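Local coordinates for protein type III restriction-modification enzyme EcoP15I Res subunit (Escherichia coli, PDB 4ZCF) that cleaves DNA 25-27 base pairs downstream of one of two inversely oriented CAGCAG sites, acting as the restriction subunit of a complex with Mod, at residues Q368-N373 / V558-K563. Residues are numbered along the deposited sequence; the frame is centred on the assembly and turned at random.
Sequences QTLADN and VDFTEK
The loop that leaves strand 553-558, in the second parallel sheet of the helicase-like domain, meets the first turn of helix 368-389, where Leu370 reaches across to Asp559 and Phe560. Leu370 has CG anti to its own N (chi1 169°), which carries both methyls off the helix flank and over to the loop. CD2 does most of the touching: it lies 3.6 Å from Phe560 CE1, at the rim of the phenyl ring and in its plane, while CD1 sits 3.7 Å from Phe560 CD1. The leucine and the phenylalanine run at about a right angle to each other, a methyl-to-edge contact. The same CD2 also approaches Asp559 OD1, 3.5 Å away, an apolar group beside a carboxylate oxygen.

The sheet has the 3-4-2-5-6-1-7 order of a RecA-like helicase lobe, with 553-558 next to 280-285, and Val558 makes backbone hydrogen bonds with Tyr284 and Glu286. Beyond it the chain folds into a type I turn from Asp559 to Glu562, closed by Glu562 N to Asp559 O at 3.3 Å. That turn puts Phe560 at its second position, facing the helix. At the helix start, Asp367 OD2 accepts a hydrogen bond from Leu370 N, and Glu286 also packs against the leucine; Phe560 also rests on Tyr364, and Asp559 on Ser365.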
loop_
_atom_site.group_PDB
_atom_site.type_symbol
_atom_site.label_atom_id
_atom_site.label_comp_id
_atom_site.label_asym_id
_atom_site.label_seq_id
_atom_site.Cartn_x
_atom_site.Cartn_y
_atom_site.Cartn_z
ATOM N N GLN C 368 45.243 -12.863 19.160
ATOM C CA GLN C 368 44.296 -13.427 20.126
ATOM C C GLN C 368 44.545 -13.000 21.568
ATOM O O GLN C 368 43.584 -12.737 22.290
ATOM C CB GLN C 368 44.272 -14.941 20.021
ATOM N N THR C 369 45.823 -12.933 21.990
ATOM C CA THR C 369 46.199 -12.540 23.351
ATOM C C THR C 369 45.913 -11.043 23.639
ATOM O O THR C 369 45.404 -10.726 24.713
ATOM C CB THR C 369 47.661 -12.893 23.621
ATOM N N LEU C 370 46.196 -10.145 22.665
ATOM C CA LEU C 370 45.976 -8.690 22.743
ATOM C C LEU C 370 44.490 -8.335 22.944
ATOM O O LEU C 370 44.163 -7.497 23.789
ATOM C CB LEU C 370 46.531 -8.013 21.461
ATOM C CG LEU C 370 46.182 -6.537 21.195
ATOM C CD1 LEU C 370 47.098 -5.602 21.959
ATOM C CD2 LEU C 370 46.258 -6.227 19.709
ATOM N N ALA C 371 43.614 -8.943 22.172
ATOM C CA ALA C 371 42.191 -8.781 22.387
ATOM C C ALA C 371 41.703 -9.330 23.701
ATOM O O ALA C 371 40.952 -8.693 24.398
ATOM C CB ALA C 371 41.439 -9.432 21.257
ATOM N N ASP C 372 42.170 -10.510 24.049
ATOM C CA ASP C 372 41.643 -11.245 25.168
ATOM C C ASP C 372 41.950 -10.406 26.348
ATOM O O ASP C 372 41.293 -10.463 27.357
ATOM C CB ASP C 372 42.357 -12.572 25.297
ATOM C CG ASP C 372 41.456 -13.658 25.751
ATOM O OD1 ASP C 372 40.250 -13.395 25.837
ATOM O OD2 ASP C 372 41.951 -14.761 26.037
ATOM N N ASN C 373 43.042 -9.685 26.210
ATOM C CA ASN C 373 43.586 -8.821 27.258
ATOM C C ASN C 373 42.737 -7.553 27.377
ATOM O O ASN C 373 42.387 -7.155 28.492
ATOM C CB ASN C 373 45.046 -8.471 26.954
ATOM C CG ASN C 373 45.963 -8.492 28.154
ATOM O OD1 ASN C 373 45.935 -7.597 29.008
ATOM N ND2 ASN C 373 46.841 -9.485 28.213
ATOM N N VAL C 558 41.815 1.476 23.396
ATOM C CA VAL C 558 42.546 1.464 22.123
ATOM C C VAL C 558 43.714 0.460 22.064
ATOM O O VAL C 558 44.120 -0.111 23.081
ATOM C CB VAL C 558 42.927 2.871 21.573
ATOM C CG1 VAL C 558 41.703 3.624 21.071
ATOM C CG2 VAL C 558 43.690 3.693 22.598
ATOM N N ASP C 559 44.223 0.250 20.841
ATOM C CA ASP C 559 45.319 -0.640 20.472
ATOM C C ASP C 559 46.685 -0.090 20.906
ATOM O O ASP C 559 46.808 1.082 21.285
ATOM C CB ASP C 559 45.319 -0.796 18.934
ATOM C CG ASP C 559 45.185 -2.213 18.415
ATOM O OD1 ASP C 559 44.784 -3.104 19.200
ATOM O OD2 ASP C 559 45.435 -2.426 17.209
ATOM N N PHE C 560 47.721 -0.943 20.787
ATOM C CA PHE C 560 49.119 -0.600 21.018
ATOM C C PHE C 560 49.502 0.416 19.927
ATOM O O PHE C 560 50.321 1.298 20.172
ATOM C CB PHE C 560 50.009 -1.869 20.932
ATOM C CG PHE C 560 49.949 -2.641 19.625
ATOM C CD1 PHE C 560 48.993 -3.632 19.425
ATOM C CD2 PHE C 560 50.844 -2.372 18.595
ATOM C CE1 PHE C 560 48.912 -4.315 18.207
ATOM C CE2 PHE C 560 50.764 -3.059 17.378
ATOM C CZ PHE C 560 49.798 -4.024 17.193
ATOM N N THR C 561 48.858 0.296 18.739
ATOM C CA THR C 561 49.030 1.127 17.545
ATOM C C THR C 561 48.705 2.604 17.778
ATOM O O THR C 561 49.285 3.464 17.113
ATOM C CB THR C 561 48.169 0.583 16.418
ATOM N N GLU C 562 47.778 2.899 18.709
ATOM C CA GLU C 562 47.371 4.266 19.031
ATOM C C GLU C 562 47.880 4.692 20.427
ATOM O O GLU C 562 47.208 4.454 21.437
ATOM C CB GLU C 562 45.853 4.403 18.922
ATOM N N LYS C 563 49.095 5.292 20.473
ATOM C CA LYS C 563 49.743 5.752 21.708
ATOM C C LYS C 563 49.542 7.247 21.949
ATOM O O LYS C 563 49.470 7.678 23.104
ATOM C CB LYS C 563 51.226 5.424 21.677
#